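PDB 4GDI: neuraminidase from Influenza A virus, which is a tetrameric neuraminidase-like protein of a family that removes terminal sialic acid, but whose own diverged putative active site makes that activity uncertain. Local coordinates for residues Glu156-Val161 with Ile176-Asn181; Val184-Gln189 with Thr228-Tyr233; Pro32-Asp37 with Gly61-Gln66. All blocks are in the same frame, centred on the assembly; numbering follows the deposited sequence.

Contact 1. Residues Glu156-Val161 with Ile176-Asn181; sequences EGSCFV and IYELQN. With NAG (2-acetamido-2-deoxy-beta-D-glucopyranose), chain O.
Phe160 sets CG opposite its own carbonyl carbon (chi1 -57°), and Glu178 sends CG opposite its backbone nitrogen (chi1 177°). The two side chains therefore run side by side and point the same way, with ring and carboxylate planes 24° apart. Phe160 CE2 lies 3.7 Å from Glu178 CG. Ile176 CG2 sits at the edge of the same ring, 4.2 Å from Phe160 CD2. The carboxylate reaches past the ring, where Glu178 OE2 is 3.2 Å from Ser158 OG. Its other oxygen, OE1, forms a salt bridge with Arg186. Glu178 and Gln180 are ligands of a second calcium in a crystal structure of this protein; no calcium is bound to Glu178 in this chain.

The backbones form an antiparallel hairpin. Leu179 N bonds to Cys159 O at 2.7 Å, and Tyr177 N to Val161 O at 2.9 Å. A water joins Gly157 O to Asn181 N; the side chain of Asn181 carries the N-linked sugar on ND2. Strands 158-165 and 173-180 are the two inner strands of a four-stranded propeller blade, between strands 153-155 and 183-189. Leu114 of strand 111-117 packs on Val161 and Leu179, and Leu231 of a loop packs on Phe160.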
# COMPACT_ATOMS: atom_id res chain seq x y z
N GLU A 156 -5.41 14.05 -27.86
CA GLU A 156 -6.70 13.51 -28.32
C GLU A 156 -6.60 12.05 -28.73
O GLU A 156 -7.19 11.65 -29.71
CB GLU A 156 -7.22 14.33 -29.51
CG GLU A 156 -7.65 15.74 -29.15
CD GLU A 156 -7.44 16.75 -30.28
OE1 GLU A 156 -7.03 16.35 -31.39
OE2 GLU A 156 -7.67 17.96 -30.04
N GLY A 157 -5.86 11.24 -27.98
CA GLY A 157 -5.80 9.82 -28.26
C GLY A 157 -4.68 9.37 -29.19
O GLY A 157 -4.42 8.17 -29.28
N SER A 158 -4.05 10.30 -29.90
CA SER A 158 -2.85 9.97 -30.67
C SER A 158 -1.59 10.29 -29.85
O SER A 158 -1.43 11.41 -29.36
CB SER A 158 -2.80 10.78 -31.98
OG SER A 158 -3.86 10.45 -32.85
N CYS A 159 -0.69 9.32 -29.71
CA CYS A 159 0.55 9.52 -28.96
C CYS A 159 1.78 9.50 -29.88
O CYS A 159 1.91 8.64 -30.75
CB CYS A 159 0.68 8.46 -27.87
SG CYS A 159 -0.68 8.50 -26.64
N PHE A 160 2.69 10.45 -29.68
CA PHE A 160 3.85 10.59 -30.56
C PHE A 160 5.14 10.38 -29.79
O PHE A 160 5.26 10.80 -28.64
CB PHE A 160 3.84 11.98 -31.18
CG PHE A 160 2.58 12.29 -31.94
CD1 PHE A 160 1.45 12.73 -31.27
CD2 PHE A 160 2.53 12.16 -33.32
CE1 PHE A 160 0.27 13.02 -31.97
CE2 PHE A 160 1.35 12.44 -34.02
CZ PHE A 160 0.23 12.87 -33.34
N VAL A 161 6.10 9.71 -30.41
CA VAL A 161 7.40 9.49 -29.77
C VAL A 161 8.48 9.49 -30.83
O VAL A 161 8.25 9.09 -31.97
CB VAL A 161 7.41 8.17 -29.01
CG1 VAL A 161 7.21 6.99 -29.96
CG2 VAL A 161 8.69 8.01 -28.23
N ILE A 176 9.62 10.06 -36.20
CA ILE A 176 8.45 10.27 -35.38
C ILE A 176 7.50 9.11 -35.63
O ILE A 176 7.18 8.80 -36.79
CB ILE A 176 7.68 11.54 -35.75
CG1 ILE A 176 8.59 12.76 -35.66
CG2 ILE A 176 6.48 11.70 -34.81
CD1 ILE A 176 7.95 14.01 -36.21
N TYR A 177 7.07 8.46 -34.56
CA TYR A 177 6.03 7.45 -34.65
C TYR A 177 4.72 8.00 -34.09
O TYR A 177 4.69 8.60 -33.02
CB TYR A 177 6.46 6.20 -33.90
CG TYR A 177 7.37 5.30 -34.68
CD1 TYR A 177 8.73 5.54 -34.77
CD2 TYR A 177 6.86 4.20 -35.34
CE1 TYR A 177 9.56 4.70 -35.50
CE2 TYR A 177 7.67 3.36 -36.07
CZ TYR A 177 9.01 3.61 -36.15
OH TYR A 177 9.81 2.75 -36.87
N GLU A 178 3.62 7.80 -34.82
CA GLU A 178 2.31 8.10 -34.27
C GLU A 178 1.62 6.81 -33.85
O GLU A 178 1.51 5.89 -34.65
CB GLU A 178 1.44 8.83 -35.29
CG GLU A 178 0.04 9.08 -34.77
CD GLU A 178 -0.88 9.71 -35.80
OE1 GLU A 178 -0.44 9.95 -36.94
OE2 GLU A 178 -2.05 9.98 -35.46
N LEU A 179 1.15 6.76 -32.60
CA LEU A 179 0.47 5.60 -32.05
C LEU A 179 -0.97 5.94 -31.67
O LEU A 179 -1.27 7.07 -31.30
CB LEU A 179 1.18 5.10 -30.79
CG LEU A 179 2.70 5.04 -30.86
CD1 LEU A 179 3.26 4.52 -29.54
CD2 LEU A 179 3.13 4.18 -32.04
N GLN A 180 -1.85 4.95 -31.79
CA GLN A 180 -3.20 5.03 -31.23
C GLN A 180 -3.49 3.67 -30.57
O GLN A 180 -3.26 2.62 -31.16
CB GLN A 180 -4.25 5.38 -32.31
CG GLN A 180 -4.22 6.84 -32.74
CD GLN A 180 -5.28 7.18 -33.80
OE1 GLN A 180 -6.38 6.62 -33.80
NE2 GLN A 180 -4.96 8.12 -34.68
N ASN A 181 -3.96 3.69 -29.33
CA ASN A 181 -4.13 2.45 -28.60
C ASN A 181 -2.90 1.55 -28.75
O ASN A 181 -3.03 0.34 -28.91
CB ASN A 181 -5.36 1.69 -29.11
CG ASN A 181 -6.62 2.50 -28.99
OD1 ASN A 181 -6.76 3.31 -28.07
ND2 ASN A 181 -7.55 2.28 -29.91
C1 NAG O . -8.87 2.78 -29.57
C2 NAG O . -9.63 2.89 -30.88
C3 NAG O . -11.02 3.48 -30.61
C4 NAG O . -11.75 2.59 -29.61
C5 NAG O . -10.87 2.38 -28.38
C6 NAG O . -11.53 1.41 -27.41
C7 NAG O . -8.23 3.00 -32.88
C8 NAG O . -8.27 3.66 -34.23
N2 NAG O . -8.87 3.62 -31.89
O3 NAG O . -11.76 3.58 -31.81
O4 NAG O . -13.00 3.15 -29.23
O5 NAG O . -9.60 1.88 -28.76
O6 NAG O . -11.09 1.71 -26.10
O7 NAG O . -7.62 1.94 -32.75
O HOH W 1 -3.66 6.16 -27.76

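Contact 2. Residues Val184-Gln189 with Thr228-Tyr233; sequences VQRWKQ and TKELNY
The Arg186 guanidinium receives Glu230 at its edge. NH2 of Arg186 donates to Glu230 OE1 at 3.0 Å, nearly straight at 173°, in a salt bridge. The carboxylate is met differently, from above its plane, and the two flat groups are 59° apart. Arg186 sets CG between its backbone nitrogen and carbonyl carbon (chi1 56°) and then runs extended to NE, which carries the guanidinium out to Glu230. Two waters also lie at the guanidinium edge. One joins Arg186 NH1 to Glu230 OE1, so this oxygen is gripped twice. The Tyr233 ring has Leu231 O at its edge and Lys188 CG obliquely, 4.4 Å from Tyr233 CE1.

Strand 183-189 is an outermost strand of one propeller blade. Residues 228-233 connect strands 224-228 and 233-236 of another four-stranded sheet. Thr228 to Leu231 make a type I beta turn. Thr228 OG1 accepts from Glu230 N at 3.0 Å, which makes an ST turn.

Leu231 is the buried residue here. It runs antiparallel to the side chains of both Arg186 and Lys188, and CD1 of Leu231 is 3.9 Å from Arg186 CG. Lys188 NZ makes a weak bond to Leu231 O. Arg186 is held from its NE side as well, by the Glu178 carboxylate, and Tyr233 OH bonds to Asn191 N.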
# COMPACT_ATOMS: atom_id res chain seq x y z
N VAL A 184 1.05 1.32 -34.06
CA VAL A 184 1.65 2.25 -35.01
C VAL A 184 0.65 2.57 -36.13
O VAL A 184 0.20 1.67 -36.84
CB VAL A 184 2.94 1.68 -35.59
CG1 VAL A 184 3.52 2.61 -36.66
CG2 VAL A 184 3.95 1.46 -34.48
N GLN A 185 0.32 3.85 -36.28
CA GLN A 185 -0.54 4.31 -37.36
C GLN A 185 0.28 4.71 -38.57
O GLN A 185 -0.03 4.35 -39.70
CB GLN A 185 -1.38 5.51 -36.90
CG GLN A 185 -2.18 5.21 -35.65
CD GLN A 185 -3.19 4.10 -35.87
OE1 GLN A 185 -4.17 4.29 -36.59
NE2 GLN A 185 -2.96 2.95 -35.27
N ARG A 186 1.33 5.47 -38.33
CA ARG A 186 2.27 5.84 -39.37
C ARG A 186 3.54 6.36 -38.72
O ARG A 186 3.62 6.51 -37.51
CB ARG A 186 1.67 6.87 -40.31
CG ARG A 186 1.20 8.10 -39.62
CD ARG A 186 0.37 9.00 -40.53
NE ARG A 186 -0.35 9.96 -39.70
CZ ARG A 186 -0.84 11.12 -40.11
NH1 ARG A 186 -0.72 11.51 -41.38
NH2 ARG A 186 -1.48 11.89 -39.24
N TRP A 187 4.56 6.59 -39.54
CA TRP A 187 5.78 7.19 -39.06
C TRP A 187 6.39 8.03 -40.16
O TRP A 187 6.06 7.88 -41.34
CB TRP A 187 6.75 6.13 -38.54
CG TRP A 187 7.07 5.05 -39.53
CD1 TRP A 187 6.44 3.86 -39.69
CD2 TRP A 187 8.13 5.07 -40.49
NE1 TRP A 187 7.03 3.14 -40.70
CE2 TRP A 187 8.07 3.86 -41.21
CE3 TRP A 187 9.12 6.00 -40.82
CZ2 TRP A 187 8.97 3.55 -42.22
CZ3 TRP A 187 10.01 5.69 -41.83
CH2 TRP A 187 9.92 4.48 -42.52
N LYS A 188 7.27 8.93 -39.76
CA LYS A 188 7.87 9.88 -40.66
C LYS A 188 9.35 9.94 -40.29
O LYS A 188 9.70 10.17 -39.13
CB LYS A 188 7.17 11.23 -40.49
CG LYS A 188 7.90 12.45 -41.04
CD LYS A 188 7.86 12.51 -42.54
CE LYS A 188 6.86 13.53 -43.04
NZ LYS A 188 5.45 13.10 -42.83
N GLN A 189 10.23 9.65 -41.24
CA GLN A 189 11.65 9.77 -40.97
C GLN A 189 12.04 11.23 -41.13
O GLN A 189 11.75 11.83 -42.15
CB GLN A 189 12.47 8.87 -41.91
CG GLN A 189 13.94 8.75 -41.55
CD GLN A 189 14.58 7.51 -42.17
OE1 GLN A 189 14.15 6.38 -41.93
NE2 GLN A 189 15.60 7.73 -42.99
N THR A 228 3.60 18.75 -36.03
CA THR A 228 2.16 18.74 -35.87
C THR A 228 1.62 17.32 -35.71
O THR A 228 2.34 16.33 -35.90
CB THR A 228 1.45 19.37 -37.08
OG1 THR A 228 1.56 18.48 -38.21
CG2 THR A 228 2.05 20.74 -37.45
N LYS A 229 0.34 17.24 -35.36
CA LYS A 229 -0.37 15.97 -35.32
C LYS A 229 -0.32 15.25 -36.67
O LYS A 229 -0.52 14.05 -36.72
CB LYS A 229 -1.84 16.20 -34.96
CG LYS A 229 -2.14 16.15 -33.48
CD LYS A 229 -3.65 16.13 -33.25
CE LYS A 229 -4.18 14.71 -33.13
NZ LYS A 229 -5.66 14.65 -33.28
N GLU A 230 -0.08 15.98 -37.75
CA GLU A 230 -0.03 15.38 -39.09
C GLU A 230 1.39 15.01 -39.52
O GLU A 230 1.62 14.59 -40.65
CB GLU A 230 -0.65 16.34 -40.10
CG GLU A 230 -2.10 16.71 -39.78
CD GLU A 230 -3.02 15.49 -39.63
OE1 GLU A 230 -2.78 14.42 -40.27
OE2 GLU A 230 -3.99 15.60 -38.85
N LEU A 231 2.35 15.18 -38.60
CA LEU A 231 3.76 14.82 -38.82
C LEU A 231 4.48 15.75 -39.76
O LEU A 231 5.57 15.43 -40.23
CB LEU A 231 3.93 13.37 -39.27
CG LEU A 231 3.31 12.36 -38.30
CD1 LEU A 231 3.67 10.93 -38.67
CD2 LEU A 231 3.73 12.65 -36.87
N ASN A 232 3.90 16.92 -40.01
CA ASN A 232 4.68 18.01 -40.57
C ASN A 232 5.64 18.55 -39.53
O ASN A 232 5.32 18.53 -38.35
CB ASN A 232 3.77 19.09 -41.10
CG ASN A 232 3.17 18.71 -42.41
OD1 ASN A 232 3.90 18.37 -43.33
ND2 ASN A 232 1.85 18.70 -42.50
N TYR A 233 6.82 18.99 -39.95
CA TYR A 233 7.84 19.32 -38.96
C TYR A 233 8.88 20.31 -39.48
O TYR A 233 9.00 20.56 -40.68
CB TYR A 233 8.56 18.03 -38.49
CG TYR A 233 9.57 17.54 -39.50
CD1 TYR A 233 9.20 16.67 -40.51
CD2 TYR A 233 10.90 17.94 -39.44
CE1 TYR A 233 10.11 16.22 -41.45
CE2 TYR A 233 11.83 17.50 -40.37
CZ TYR A 233 11.42 16.63 -41.38
OH TYR A 233 12.31 16.17 -42.31
O HOH W 2 -1.91 13.83 -42.72
O HOH W 3 -2.59 12.46 -36.03
O HOH W 4 3.55 15.54 -44.35

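Contact 3. Residues Pro32-Asp37 with Gly61-Gln66; sequences PELPGD and GLSANQ
The side chains of Gln66 and Leu34 pass with their ends pointing opposite ways, and the Gln66 amide lies against the Leu34 backbone. A bend at chi2 of Gln66 (-46°) turns the amide that way. Both of its ends are used. Leu34 N donates to Gln66 OE1 at 3.0 Å, in the carbonyl plane and on a lone pair. Gln66 NE2 gives a bond of 2.9 Å to Leu34 O, more bent at 139° and tilted from both planes. A water also joins Leu34 O to Gln66 N.

Glu33 crosses Gln66 at about a right angle. Glu33 CB comes within 3.3 Å of Gln66 OE1. The carboxylate has its polar partner in another chain: Glu33 OE1 accepts from Asn70 N of the third subunit.

Ser63 points toward the 32-37 loop. Its OG lies between the backbone nitrogen and the carbonyl carbon (chi1 62°) and donates to Pro35 O at 2.6 Å, on a lone pair. The same OG accepts a hydrogen bond from Leu38 N. Ser63 CB is 3.8 Å from Leu34 CD1. Next along, Asp37 N donates to Ser63 O at 2.8 Å, from above the carbonyl plane. Leu62 crosses Asp37 at a slant, with Leu62 CD2 3.9 Å from Asp37 OD1.

Pro35 packs on Asp37 of the third subunit, and Asp37 and Leu62 pack on Pro35 of the second subunit. The contact therefore lies at the subunit interfaces of the tetramer. Its chemistry is mainly side chain to backbone: the Gln66 amide and the Ser63 hydroxyl satisfy backbone groups of a loop that has no regular strand pairing of its own here.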
# COMPACT_ATOMS: atom_id res chain seq x y z
N PRO A 32 26.04 10.61 2.15
CA PRO A 32 26.86 9.51 1.60
C PRO A 32 26.28 8.12 1.86
O PRO A 32 26.76 7.15 1.28
CB PRO A 32 28.20 9.67 2.31
CG PRO A 32 27.86 10.32 3.61
CD PRO A 32 26.71 11.27 3.28
N GLU A 33 25.26 8.03 2.70
CA GLU A 33 24.60 6.75 2.93
C GLU A 33 23.17 6.72 2.36
O GLU A 33 22.53 7.76 2.19
CB GLU A 33 24.61 6.40 4.42
CG GLU A 33 26.00 6.11 4.96
CD GLU A 33 26.00 5.69 6.42
OE1 GLU A 33 25.14 6.17 7.18
OE2 GLU A 33 26.88 4.89 6.80
N LEU A 34 22.67 5.53 2.06
CA LEU A 34 21.28 5.36 1.68
C LEU A 34 20.72 4.11 2.35
O LEU A 34 21.46 3.22 2.74
CB LEU A 34 21.10 5.29 0.16
CG LEU A 34 22.10 4.57 -0.72
CD1 LEU A 34 22.51 3.23 -0.14
CD2 LEU A 34 21.49 4.38 -2.10
N PRO A 35 19.40 4.07 2.51
CA PRO A 35 18.77 2.92 3.17
C PRO A 35 18.85 1.67 2.30
O PRO A 35 19.06 1.79 1.09
CB PRO A 35 17.32 3.37 3.37
CG PRO A 35 17.10 4.43 2.34
CD PRO A 35 18.42 5.11 2.14
N GLY A 36 18.70 0.50 2.91
CA GLY A 36 18.71 -0.75 2.16
C GLY A 36 17.42 -0.97 1.40
O GLY A 36 16.40 -0.36 1.72
N ASP A 37 17.46 -1.82 0.38
CA ASP A 37 16.26 -2.18 -0.38
C ASP A 37 15.74 -1.02 -1.21
O ASP A 37 14.56 -0.96 -1.56
CB ASP A 37 15.17 -2.73 0.54
CG ASP A 37 15.49 -4.12 1.06
OD1 ASP A 37 16.04 -4.93 0.28
OD2 ASP A 37 15.20 -4.41 2.24
N GLY A 61 20.22 -1.69 -9.83
CA GLY A 61 20.65 -2.34 -8.61
C GLY A 61 19.77 -2.10 -7.41
O GLY A 61 18.86 -1.26 -7.43
N LEU A 62 20.06 -2.85 -6.36
CA LEU A 62 19.34 -2.76 -5.10
C LEU A 62 20.37 -2.54 -4.00
O LEU A 62 21.34 -3.28 -3.91
CB LEU A 62 18.58 -4.06 -4.85
CG LEU A 62 17.43 -3.98 -3.84
CD1 LEU A 62 16.30 -3.16 -4.41
CD2 LEU A 62 16.94 -5.38 -3.46
N SER A 63 20.14 -1.56 -3.15
CA SER A 63 21.07 -1.28 -2.05
C SER A 63 20.99 -2.31 -0.93
O SER A 63 19.92 -2.80 -0.57
CB SER A 63 20.78 0.09 -1.47
OG SER A 63 19.48 0.12 -0.92
N ALA A 64 22.15 -2.61 -0.35
CA ALA A 64 22.25 -3.46 0.83
C ALA A 64 23.47 -3.04 1.66
O ALA A 64 24.60 -3.06 1.16
CB ALA A 64 22.35 -4.91 0.42
N ASN A 65 23.24 -2.64 2.90
CA ASN A 65 24.32 -2.17 3.77
C ASN A 65 25.32 -1.29 3.03
O ASN A 65 26.53 -1.52 3.10
CB ASN A 65 25.07 -3.36 4.38
CG ASN A 65 24.14 -4.36 5.04
OD1 ASN A 65 23.51 -4.05 6.05
ND2 ASN A 65 24.06 -5.56 4.48
N GLN A 66 24.80 -0.31 2.30
CA GLN A 66 25.62 0.69 1.61
C GLN A 66 26.27 0.21 0.32
O GLN A 66 26.81 1.01 -0.45
CB GLN A 66 26.68 1.28 2.55
CG GLN A 66 26.09 1.90 3.82
CD GLN A 66 24.89 2.79 3.52
OE1 GLN A 66 24.93 3.63 2.62
NE2 GLN A 66 23.81 2.58 4.25
O HOH W 5 22.03 0.46 2.08

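Along the chain contact 3 comes first, then contact 1, then contact 2, with none interleaved. Contacts 1 and 2 are neighbours, their centres about 9 Å apart. They share a four-stranded antiparallel sheet, in which strands 173-180 and 183-189 are adjacent. Ile176 of contact 1 packs on Leu231 of contact 2. Contact 2 then reaches over to the four-stranded sheet that runs from strand 200-205 to strand 233-236, so the pair ties two propeller blades together. Contact 3 belongs to another sheet, through strand 53-64. Its centre is about 38 Å from that of contact 1 and 44 Å from that of contact 2, on the opposite side of the chain's centre from contact 2, where it faces neighbouring subunits.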